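PDB 7B04: nitrite oxidoreductase subunit A, which belongs to the molybdopterin oxidoreductase family and holds a molybdenum atom, two copies of the ligand MD1 and an iron/sulfur cluster. Local coordinates for residues K141-D146 with Y159-R164; D971-Y976 with I1105-N1110; Y976-P981 with V998-L1003; D993-V998 with S1025-V1030. One frame throughout, in Å; residues are numbered along the deposited sequence.

Contacts 2 and 3 form one unit: both use strand 974-978, which pairs with 1102-1109 in the first and with 1001-1007 in the second, and both include Y976. Their centres lie about 12 Å apart, and V975 N probably donates to L1003 O at 2.7 Å. Contact 4 shares V998 with contact 3, because helix 994-999 runs into strand 1001-1007; these centres are also about 12 Å apart. Contact 1 is earlier in the chain and about 20 Å from contact 4 between centres, meeting it where N163 packs on D1027. Of the bound ligands, MD1 lies about 9 Å from the L1001 side chain of contact 3, near it but not in touch.

Contact 1 (K141-D146 with Y159-R164); sequences KRWADD and YMFDNR
W143, near the end of helix 138-145, meets Y159 and F161, which follow helix 153-158, in an aromatic cluster. W143 CB stands over the face of the Y159 ring, 3.8 Å from its centroid, as a CH-pi contact. The two rings themselves meet obliquely. F161 approaches differently, directing its edge at a face of the W143 six-membered ring; the centroids are 5.5 Å apart, the planes stand at 80°, and F161 CZ lies 3.8 Å from W143 CE3.

Between Y159 and F161 the chain makes a Schellman motif that ends helix 153-158, with M160 at positive phi as its C-prime residue. The turn brings both rings to W143, joining the ends of two successive helices. F148, W140 and I188 add to the surroundings of the indole.

The polar contact is at the far end of Y159, whose OH donates to D146 OD2 at 2.6 Å. It arrives on the anti side of that oxygen, 21° out of the carboxylate plane. D146 CG lies opposite its carbonyl carbon (chi1 -68°), bringing the carboxylate to the rim of the Y159 ring. W143 NE1, in contrast, bonds outside the two segments, to P149 O.

Contact 2 (D971-Y976 with I1105-N1110); sequences DGDYVY and ITKAEN
Y974 O is gripped by two consecutive amides of the partner strand, A1108 N at 2.7 Å and E1109 N at 3.2 Å. Both donors come from the same face of the carbonyl plane; A1108 N is tilted from it, and E1109 N stands well above it. Two residues facing one identify a classic beta bulge, and the register slips by one residue between Y974 and V975. Y974 N returns a bond to E1109 O at 3.0 Å, completing the hydrogen-bonded pair of Y974 and E1109, which is part of the bulge.

Past the bulge the strands 974-978 and 1102-1109 continue antiparallel. Y976 N donates to T1106 O at 2.8 Å in a nearly straight bond (166° at the hydrogen), with the donor close to the line of the C=O bond, while the return bond from T1106 N is weak. V975 and K1107 form the non-hydrogen-bonded pair between, and V975 CB packs on I1105 CG2 at 4.0 Å.

Side chains pack around A1108. Its CB reaches obliquely to the Y976 ring, 3.5 Å from CE2, and also lies 4.0 Å from Y974 CB. T1106 OG1 comes to the edge of the Y976 ring. At the other end E1109, extended beyond CG, forms salt bridges to R1052 and R948, and the Y974 ring makes a cation-pi contact with R1052.

The chemistry implies that the bulge spends one acceptor on two donors, keeping both amides bonded within the sheet, while A1108 supplies a small apolar surface between two tyrosines.

Contact 3 (Y976-P981 with V998-L1003); sequences YVDANP and VSRLML
Y976, followed outward from strand 974-978, meets R1000 first and M1002 last. Its CB lies 3.4 Å from R1000 NH2 and its CG 3.4 Å from R1000 CZ, while CD1 is close to R1000 NE. These approaches belong to one flat stack: guanidinium and ring planes differ by only 7°, and R1000 CZ sits 3.6 Å from the ring centroid, over the face, as a cation-pi contact. R1000 NH1 is over the middle of the ring. M1002 occupies the opposite face, with CG above the rim in a CH-pi contact. Farther out, M1002 SD stands obliquely to the ring, a Met-aromatic contact 3.6 Å from Y976 CZ, and also lies near OH.

R1000 is held in place by D978. CG opposite the backbone N (chi1 -154°) and an extended chain from there to NE carry the guanidinium across to D978, where NE donates to OD2 at 2.8 Å on the syn lone pair. NH2 is also directed at OD1 in this salt bridge, though the modelled separation is too short to trust.

On the other side of the strands V977 CG2 packs against L1001 and L1003, and V977 N donates to L1001 O at 3.0 Å, linking the antiparallel strands 974-978 and 1001-1007. Chemically, the carboxylate probably balances the guanidinium charge and fixes its rotation, leaving one flat face turned to the tyrosine, with that ring lying between cation and thioether.

Contact 4 (D993-V998 with S1025-V1030); sequences DSFYKV and SSDKTV
The two backbones come nearest at V998 and D1027, whose CA atoms are 6.2 Å apart, where the later part of helix 994-999 meets the first turn of helix 1027-1033; no hydrogen bond joins the segments. V998 carries the contact by pointing its two methyls at different groups. CG1, opposite the backbone N (chi1 -169°), lies 3.4 Å from S1026 O and also near S1025 O, with V1030 CG2 at 4.1 Å. CG2 turns to D1027 instead, 3.3 Å from its OD1.

That same carboxylate oxygen is 3.4 Å from F995 CD1. It comes obliquely to the ring, and ring and carboxylate planes are 78° apart. K997 adds an apolar touch from the side of the helix: its chain bends at chi3 and lays CD 3.8 Å from V1030 CG1, while its amino group makes a long, weak ion pair with E1034.

S1026 is the N-cap of the second helix. Its amide donates to T1029 OG1 at 2.8 Å, binding the cap to the third residue of the first turn. Nearby, S1025 OG bonds to G1054 O, and Y664 of helix 663-670 takes part by bonding S1025 O and packing on V998.

Valine packed against a helix's capped first turn here ties the helix leading into strand 1001-1007 to the one following strand 1015-1018. These strands belong to the six-stranded mixed sheet near the C-terminus, consistent with the beta-barrel domain of molybdopterin oxidoreductases.

Contact 1 (K141-D146 with Y159-R164)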
# COMPACT_ATOMS: atom_id res chain seq x y z
N LYS B 141 2.22 -32.03 -20.88
CA LYS B 141 1.98 -33.42 -20.54
C LYS B 141 1.77 -34.24 -21.81
O LYS B 141 2.21 -35.39 -21.90
CB LYS B 141 0.78 -33.53 -19.61
CG LYS B 141 0.41 -34.93 -19.18
CD LYS B 141 -0.77 -34.88 -18.23
CE LYS B 141 -1.02 -36.23 -17.57
NZ LYS B 141 -1.36 -37.28 -18.57
N ARG B 142 1.09 -33.66 -22.80
CA ARG B 142 0.94 -34.30 -24.10
C ARG B 142 2.30 -34.54 -24.75
O ARG B 142 2.57 -35.63 -25.27
CB ARG B 142 0.05 -33.45 -25.01
CG ARG B 142 -0.82 -34.23 -25.98
CD ARG B 142 -1.56 -33.30 -26.94
NE ARG B 142 -1.37 -31.89 -26.63
CZ ARG B 142 -2.32 -30.96 -26.74
NH1 ARG B 142 -3.53 -31.30 -27.16
NH2 ARG B 142 -2.06 -29.70 -26.43
N TRP B 143 3.16 -33.52 -24.72
CA TRP B 143 4.50 -33.66 -25.29
C TRP B 143 5.32 -34.69 -24.53
O TRP B 143 6.08 -35.46 -25.14
CB TRP B 143 5.18 -32.29 -25.28
CG TRP B 143 6.59 -32.28 -25.79
CD1 TRP B 143 7.01 -32.65 -27.03
CD2 TRP B 143 7.75 -31.85 -25.07
NE1 TRP B 143 8.37 -32.49 -27.12
CE2 TRP B 143 8.85 -32.00 -25.94
CE3 TRP B 143 7.97 -31.36 -23.78
CZ2 TRP B 143 10.15 -31.67 -25.55
CZ3 TRP B 143 9.26 -31.03 -23.40
CH2 TRP B 143 10.33 -31.19 -24.29
N ALA B 144 5.18 -34.74 -23.21
CA ALA B 144 5.88 -35.74 -22.41
C ALA B 144 5.35 -37.14 -22.66
O ALA B 144 6.11 -38.12 -22.56
CB ALA B 144 5.78 -35.39 -20.93
N ASP B 145 4.06 -37.27 -23.00
CA ASP B 145 3.48 -38.59 -23.20
C ASP B 145 3.76 -39.14 -24.59
O ASP B 145 3.66 -40.36 -24.79
CB ASP B 145 1.97 -38.55 -22.97
CG ASP B 145 1.60 -38.37 -21.51
OD1 ASP B 145 2.38 -38.81 -20.65
OD2 ASP B 145 0.53 -37.80 -21.24
N ASP B 146 4.11 -38.29 -25.54
CA ASP B 146 4.44 -38.72 -26.89
C ASP B 146 5.92 -39.05 -27.05
O ASP B 146 6.36 -39.35 -28.17
CB ASP B 146 4.03 -37.65 -27.91
CG ASP B 146 2.53 -37.49 -28.01
OD1 ASP B 146 1.81 -38.47 -27.76
OD2 ASP B 146 2.07 -36.38 -28.35
N TYR B 159 1.96 -28.80 -29.65
CA TYR B 159 1.95 -28.85 -28.20
C TYR B 159 1.82 -27.47 -27.56
O TYR B 159 1.94 -27.35 -26.34
CB TYR B 159 3.20 -29.57 -27.69
CG TYR B 159 3.34 -30.98 -28.23
CD1 TYR B 159 2.52 -32.00 -27.77
CD2 TYR B 159 4.30 -31.28 -29.19
CE1 TYR B 159 2.64 -33.28 -28.26
CE2 TYR B 159 4.43 -32.57 -29.68
CZ TYR B 159 3.60 -33.57 -29.21
OH TYR B 159 3.73 -34.85 -29.70
N MET B 160 1.59 -26.44 -28.37
CA MET B 160 1.20 -25.11 -27.89
C MET B 160 2.29 -24.48 -27.02
O MET B 160 2.03 -23.99 -25.92
CB MET B 160 -0.13 -25.18 -27.14
CG MET B 160 -1.31 -25.56 -28.01
SD MET B 160 -2.86 -25.61 -27.09
CE MET B 160 -3.99 -26.23 -28.34
N PHE B 161 3.52 -24.49 -27.53
CA PHE B 161 4.57 -23.72 -26.87
C PHE B 161 4.56 -22.27 -27.31
O PHE B 161 4.91 -21.38 -26.52
CB PHE B 161 5.95 -24.33 -27.14
CG PHE B 161 6.21 -25.63 -26.42
CD1 PHE B 161 5.17 -26.36 -25.86
CD2 PHE B 161 7.50 -26.10 -26.28
CE1 PHE B 161 5.42 -27.55 -25.20
CE2 PHE B 161 7.75 -27.29 -25.62
CZ PHE B 161 6.71 -28.01 -25.08
N ASP B 162 4.14 -22.01 -28.55
CA ASP B 162 4.01 -20.63 -29.03
C ASP B 162 2.77 -19.96 -28.46
O ASP B 162 2.78 -18.75 -28.22
CB ASP B 162 3.97 -20.60 -30.55
CG ASP B 162 2.82 -21.40 -31.13
OD1 ASP B 162 2.20 -22.20 -30.39
OD2 ASP B 162 2.52 -21.22 -32.33
N ASN B 163 1.70 -20.73 -28.25
CA ASN B 163 0.45 -20.23 -27.66
C ASN B 163 0.19 -21.02 -26.38
O ASN B 163 -0.53 -22.01 -26.39
CB ASN B 163 -0.70 -20.36 -28.66
CG ASN B 163 -1.95 -19.62 -28.21
OD1 ASN B 163 -1.97 -19.00 -27.14
ND2 ASN B 163 -3.00 -19.67 -29.02
N ARG B 164 0.79 -20.56 -25.28
CA ARG B 164 0.59 -21.18 -23.98
C ARG B 164 -0.56 -20.56 -23.20
O ARG B 164 -0.91 -21.07 -22.13
CB ARG B 164 1.86 -21.08 -23.13
CG ARG B 164 2.95 -22.08 -23.45
CD ARG B 164 4.02 -22.06 -22.36
NE ARG B 164 5.06 -23.05 -22.55
CZ ARG B 164 6.25 -22.79 -23.09
NH1 ARG B 164 6.54 -21.56 -23.50
NH2 ARG B 164 7.15 -23.76 -23.23

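Contact 2 (D971-Y976 with I1105-N1110)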
# COMPACT_ATOMS: atom_id res chain seq x y z
N ASP B 971 -10.16 13.67 -17.86
CA ASP B 971 -9.86 12.81 -16.71
C ASP B 971 -10.88 11.68 -16.61
O ASP B 971 -12.09 11.92 -16.56
CB ASP B 971 -9.81 13.61 -15.41
CG ASP B 971 -9.49 12.71 -14.18
OD1 ASP B 971 -9.34 13.27 -13.07
OD2 ASP B 971 -9.38 11.47 -14.32
N GLY B 972 -10.37 10.46 -16.53
CA GLY B 972 -11.18 9.26 -16.43
C GLY B 972 -11.36 8.53 -17.73
O GLY B 972 -11.93 7.43 -17.72
N ASP B 973 -10.88 9.08 -18.84
CA ASP B 973 -10.97 8.41 -20.13
C ASP B 973 -9.93 7.30 -20.24
O ASP B 973 -8.86 7.36 -19.63
CB ASP B 973 -10.78 9.41 -21.27
CG ASP B 973 -11.93 10.40 -21.38
OD1 ASP B 973 -13.06 10.05 -20.97
OD2 ASP B 973 -11.70 11.51 -21.89
N TYR B 974 -10.26 6.29 -21.04
CA TYR B 974 -9.30 5.24 -21.37
C TYR B 974 -8.35 5.75 -22.46
O TYR B 974 -8.77 6.45 -23.38
CB TYR B 974 -10.04 3.99 -21.85
CG TYR B 974 -10.72 3.21 -20.74
CD1 TYR B 974 -10.01 2.31 -19.96
CD2 TYR B 974 -12.08 3.37 -20.48
CE1 TYR B 974 -10.63 1.59 -18.95
CE2 TYR B 974 -12.70 2.66 -19.47
CZ TYR B 974 -11.97 1.77 -18.71
OH TYR B 974 -12.58 1.06 -17.70
N VAL B 975 -7.07 5.41 -22.32
CA VAL B 975 -6.01 5.90 -23.20
C VAL B 975 -5.10 4.73 -23.59
O VAL B 975 -4.83 3.83 -22.79
CB VAL B 975 -5.21 7.04 -22.53
CG1 VAL B 975 -6.10 8.27 -22.31
CG2 VAL B 975 -4.64 6.58 -21.20
N TYR B 976 -4.53 4.82 -24.77
CA TYR B 976 -3.57 3.78 -25.16
C TYR B 976 -2.19 4.30 -24.79
O TYR B 976 -2.00 5.49 -24.85
CB TYR B 976 -3.70 3.54 -26.66
CG TYR B 976 -4.87 2.70 -27.10
CD1 TYR B 976 -4.90 1.35 -26.85
CD2 TYR B 976 -5.91 3.26 -27.80
CE1 TYR B 976 -5.97 0.58 -27.27
CE2 TYR B 976 -6.97 2.50 -28.24
CZ TYR B 976 -7.00 1.15 -27.98
OH TYR B 976 -8.04 0.39 -28.40
N ILE B 1105 0.75 8.90 -26.01
CA ILE B 1105 -0.60 8.74 -25.39
C ILE B 1105 -1.63 9.22 -26.39
O ILE B 1105 -1.45 10.27 -26.96
CB ILE B 1105 -0.69 9.56 -24.10
CG1 ILE B 1105 0.64 9.59 -23.36
CG2 ILE B 1105 -1.77 9.02 -23.20
CD1 ILE B 1105 0.82 8.43 -22.45
N THR B 1106 -2.66 8.43 -26.60
CA THR B 1106 -3.78 8.76 -27.46
C THR B 1106 -5.06 8.27 -26.80
O THR B 1106 -5.06 7.20 -26.17
CB THR B 1106 -3.68 8.18 -28.89
OG1 THR B 1106 -4.22 6.86 -28.91
CG2 THR B 1106 -2.24 8.17 -29.40
N LYS B 1107 -6.13 9.04 -26.94
CA LYS B 1107 -7.41 8.69 -26.35
C LYS B 1107 -7.96 7.39 -26.95
O LYS B 1107 -7.83 7.14 -28.15
CB LYS B 1107 -8.41 9.82 -26.57
CG LYS B 1107 -9.83 9.51 -26.10
CD LYS B 1107 -10.79 10.63 -26.46
CE LYS B 1107 -12.22 10.27 -26.07
NZ LYS B 1107 -13.19 11.32 -26.47
N ALA B 1108 -8.56 6.57 -26.09
CA ALA B 1108 -9.10 5.27 -26.47
C ALA B 1108 -10.62 5.21 -26.39
O ALA B 1108 -11.27 4.80 -27.35
CB ALA B 1108 -8.49 4.19 -25.58
N GLU B 1109 -11.20 5.59 -25.25
CA GLU B 1109 -12.64 5.50 -25.04
C GLU B 1109 -13.05 6.53 -24.00
O GLU B 1109 -12.23 6.97 -23.19
CB GLU B 1109 -13.04 4.08 -24.61
CG GLU B 1109 -14.53 3.82 -24.52
CD GLU B 1109 -14.85 2.38 -24.16
OE1 GLU B 1109 -13.90 1.59 -24.00
OE2 GLU B 1109 -16.05 2.05 -24.02
N ASN B 1110 -14.32 6.90 -24.04
CA ASN B 1110 -14.83 7.91 -23.11
C ASN B 1110 -14.91 7.33 -21.70
O ASN B 1110 -15.25 6.16 -21.51
CB ASN B 1110 -16.21 8.39 -23.56
CG ASN B 1110 -16.15 9.22 -24.83
OD1 ASN B 1110 -15.27 10.07 -24.99
ND2 ASN B 1110 -17.09 8.98 -25.74

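Contact 3 (Y976-P981 with V998-L1003)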
# COMPACT_ATOMS: atom_id res chain seq x y z
N TYR B 976 -4.53 4.82 -24.77
CA TYR B 976 -3.57 3.78 -25.16
C TYR B 976 -2.19 4.30 -24.79
O TYR B 976 -2.00 5.49 -24.85
CB TYR B 976 -3.70 3.54 -26.66
CG TYR B 976 -4.87 2.70 -27.10
CD1 TYR B 976 -4.90 1.35 -26.85
CD2 TYR B 976 -5.91 3.26 -27.80
CE1 TYR B 976 -5.97 0.58 -27.27
CE2 TYR B 976 -6.97 2.50 -28.24
CZ TYR B 976 -7.00 1.15 -27.98
OH TYR B 976 -8.04 0.39 -28.40
N VAL B 977 -1.32 3.44 -24.27
CA VAL B 977 0.08 3.85 -23.98
C VAL B 977 0.94 3.10 -24.98
O VAL B 977 1.16 1.92 -24.78
CB VAL B 977 0.51 3.50 -22.55
CG1 VAL B 977 0.97 4.72 -21.78
CG2 VAL B 977 -0.60 2.77 -21.82
N ASP B 978 1.48 3.81 -25.96
CA ASP B 978 2.22 3.14 -27.04
C ASP B 978 3.67 3.60 -27.00
O ASP B 978 3.91 4.75 -26.69
CB ASP B 978 1.53 3.38 -28.38
CG ASP B 978 0.24 2.59 -28.54
OD1 ASP B 978 -0.78 3.21 -28.81
OD2 ASP B 978 0.28 1.38 -28.41
N ALA B 979 4.59 2.69 -27.24
CA ALA B 979 6.01 3.00 -27.25
C ALA B 979 6.54 2.65 -28.63
O ALA B 979 5.76 2.30 -29.53
CB ALA B 979 6.76 2.25 -26.14
N ASN B 980 7.87 2.73 -28.73
CA ASN B 980 8.53 2.62 -30.05
C ASN B 980 7.93 1.41 -30.71
O ASN B 980 8.00 0.35 -30.15
CB ASN B 980 10.04 2.52 -29.91
CG ASN B 980 10.76 2.41 -31.23
OD1 ASN B 980 10.17 2.63 -32.28
ND2 ASN B 980 12.03 2.08 -31.20
N PRO B 981 7.39 1.57 -31.93
CA PRO B 981 6.72 0.50 -32.64
C PRO B 981 7.68 -0.62 -32.98
O PRO B 981 7.28 -1.70 -33.01
CB PRO B 981 6.18 1.20 -33.87
CG PRO B 981 6.15 2.64 -33.48
CD PRO B 981 7.41 2.80 -32.68
N VAL B 998 -3.99 -8.43 -26.98
CA VAL B 998 -3.56 -8.70 -25.61
C VAL B 998 -2.41 -7.78 -25.21
O VAL B 998 -2.31 -7.36 -24.05
CB VAL B 998 -3.18 -10.18 -25.47
CG1 VAL B 998 -3.00 -10.57 -24.02
CG2 VAL B 998 -4.21 -11.07 -26.15
N SER B 999 -1.52 -7.46 -26.15
CA SER B 999 -0.27 -6.77 -25.80
C SER B 999 -0.45 -5.26 -25.69
O SER B 999 0.22 -4.61 -24.88
CB SER B 999 0.83 -7.14 -26.79
OG SER B 999 0.83 -8.54 -27.04
N ARG B 1000 -1.29 -4.64 -26.54
CA ARG B 1000 -1.39 -3.17 -26.50
C ARG B 1000 -2.12 -2.71 -25.24
O ARG B 1000 -3.22 -3.19 -24.95
CB ARG B 1000 -2.10 -2.66 -27.74
CG ARG B 1000 -1.70 -1.25 -28.09
CD ARG B 1000 -2.69 -0.57 -29.02
NE ARG B 1000 -2.42 0.86 -29.14
CZ ARG B 1000 -3.15 1.71 -29.85
NH1 ARG B 1000 -4.21 1.28 -30.53
NH2 ARG B 1000 -2.82 2.99 -29.89
N LEU B 1001 -1.51 -1.76 -24.50
CA LEU B 1001 -2.04 -1.35 -23.20
C LEU B 1001 -3.06 -0.23 -23.37
O LEU B 1001 -2.79 0.78 -24.05
CB LEU B 1001 -0.92 -0.98 -22.21
CG LEU B 1001 -1.31 -0.23 -20.92
CD1 LEU B 1001 -2.23 -1.13 -20.08
CD2 LEU B 1001 -0.07 0.16 -20.04
N MET B 1002 -4.20 -0.38 -22.71
CA MET B 1002 -5.31 0.56 -22.69
C MET B 1002 -5.78 0.65 -21.24
O MET B 1002 -6.40 -0.29 -20.73
CB MET B 1002 -6.47 0.11 -23.57
CG MET B 1002 -7.52 1.19 -23.73
SD MET B 1002 -8.81 0.81 -24.93
CE MET B 1002 -9.64 -0.50 -24.05
N LEU B 1003 -5.39 1.73 -20.57
CA LEU B 1003 -5.80 1.99 -19.20
C LEU B 1003 -6.42 3.38 -19.10
O LEU B 1003 -6.36 4.19 -20.03
CB LEU B 1003 -4.61 1.82 -18.25
CG LEU B 1003 -3.63 2.98 -18.10
CD1 LEU B 1003 -2.62 2.59 -17.05
CD2 LEU B 1003 -2.94 3.34 -19.41

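Contact 4 (D993-V998 with S1025-V1030)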
# COMPACT_ATOMS: atom_id res chain seq x y z
N ASP B 993 -2.96 -8.95 -35.38
CA ASP B 993 -2.65 -10.18 -34.64
C ASP B 993 -3.57 -10.32 -33.43
O ASP B 993 -3.92 -9.34 -32.77
CB ASP B 993 -1.20 -10.23 -34.16
CG ASP B 993 -0.21 -9.97 -35.25
OD1 ASP B 993 0.67 -10.83 -35.49
OD2 ASP B 993 -0.33 -8.92 -35.88
N SER B 994 -3.97 -11.56 -33.16
CA SER B 994 -4.79 -11.83 -31.98
C SER B 994 -4.04 -11.45 -30.71
O SER B 994 -4.63 -10.94 -29.76
CB SER B 994 -5.20 -13.30 -31.95
OG SER B 994 -5.98 -13.63 -33.09
N PHE B 995 -2.72 -11.70 -30.68
CA PHE B 995 -1.94 -11.39 -29.49
C PHE B 995 -1.65 -9.90 -29.33
O PHE B 995 -1.38 -9.46 -28.21
CB PHE B 995 -0.62 -12.17 -29.51
CG PHE B 995 0.05 -12.27 -28.17
CD1 PHE B 995 -0.44 -13.14 -27.21
CD2 PHE B 995 1.15 -11.49 -27.87
CE1 PHE B 995 0.17 -13.24 -25.97
CE2 PHE B 995 1.77 -11.58 -26.63
CZ PHE B 995 1.27 -12.46 -25.68
N TYR B 996 -1.70 -9.13 -30.42
CA TYR B 996 -1.50 -7.69 -30.30
C TYR B 996 -2.60 -7.06 -29.46
O TYR B 996 -2.35 -6.13 -28.69
CB TYR B 996 -1.45 -7.04 -31.69
CG TYR B 996 -1.34 -5.53 -31.64
CD1 TYR B 996 -0.19 -4.91 -31.17
CD2 TYR B 996 -2.39 -4.72 -32.07
CE1 TYR B 996 -0.08 -3.53 -31.13
CE2 TYR B 996 -2.29 -3.34 -32.04
CZ TYR B 996 -1.14 -2.75 -31.56
OH TYR B 996 -1.03 -1.38 -31.53
N LYS B 997 -3.84 -7.54 -29.61
CA LYS B 997 -4.93 -7.08 -28.77
C LYS B 997 -4.60 -7.29 -27.30
O LYS B 997 -4.91 -6.45 -26.45
CB LYS B 997 -6.23 -7.80 -29.15
CG LYS B 997 -7.45 -7.38 -28.35
CD LYS B 997 -8.61 -8.34 -28.57
CE LYS B 997 -9.23 -8.16 -29.95
NZ LYS B 997 -10.44 -9.01 -30.14
N VAL B 998 -3.99 -8.43 -26.98
CA VAL B 998 -3.56 -8.70 -25.61
C VAL B 998 -2.41 -7.78 -25.21
O VAL B 998 -2.31 -7.36 -24.05
CB VAL B 998 -3.18 -10.18 -25.47
CG1 VAL B 998 -3.00 -10.57 -24.02
CG2 VAL B 998 -4.21 -11.07 -26.15
N SER B 1025 -2.53 -8.49 -18.46
CA SER B 1025 -3.54 -9.04 -19.35
C SER B 1025 -2.99 -10.27 -20.07
O SER B 1025 -1.92 -10.21 -20.68
CB SER B 1025 -3.99 -7.99 -20.36
OG SER B 1025 -4.54 -6.86 -19.72
N SER B 1026 -3.72 -11.37 -19.98
CA SER B 1026 -3.38 -12.61 -20.66
C SER B 1026 -4.39 -12.85 -21.77
O SER B 1026 -5.32 -12.08 -21.98
CB SER B 1026 -3.33 -13.78 -19.68
OG SER B 1026 -4.63 -14.09 -19.20
N ASP B 1027 -4.18 -13.95 -22.51
CA ASP B 1027 -5.13 -14.32 -23.56
C ASP B 1027 -6.52 -14.52 -22.98
O ASP B 1027 -7.48 -13.88 -23.42
CB ASP B 1027 -4.65 -15.58 -24.27
CG ASP B 1027 -3.43 -15.34 -25.14
OD1 ASP B 1027 -3.29 -14.22 -25.67
OD2 ASP B 1027 -2.61 -16.27 -25.29
N LYS B 1028 -6.64 -15.38 -21.97
CA LYS B 1028 -7.95 -15.76 -21.45
C LYS B 1028 -8.66 -14.60 -20.76
O LYS B 1028 -9.89 -14.51 -20.82
CB LYS B 1028 -7.81 -16.94 -20.50
CG LYS B 1028 -7.39 -18.21 -21.19
CD LYS B 1028 -7.16 -19.33 -20.21
CE LYS B 1028 -6.66 -20.57 -20.92
NZ LYS B 1028 -6.33 -21.67 -19.98
N THR B 1029 -7.92 -13.71 -20.09
CA THR B 1029 -8.56 -12.56 -19.47
C THR B 1029 -9.16 -11.64 -20.52
O THR B 1029 -10.25 -11.09 -20.33
CB THR B 1029 -7.57 -11.80 -18.59
OG1 THR B 1029 -6.46 -11.36 -19.38
CG2 THR B 1029 -7.07 -12.68 -17.46
N VAL B 1030 -8.47 -11.47 -21.65
CA VAL B 1030 -9.02 -10.69 -22.75
C VAL B 1030 -10.23 -11.39 -23.36
O VAL B 1030 -11.23 -10.75 -23.68
CB VAL B 1030 -7.93 -10.40 -23.80
CG1 VAL B 1030 -8.53 -9.74 -25.03
CG2 VAL B 1030 -6.84 -9.52 -23.20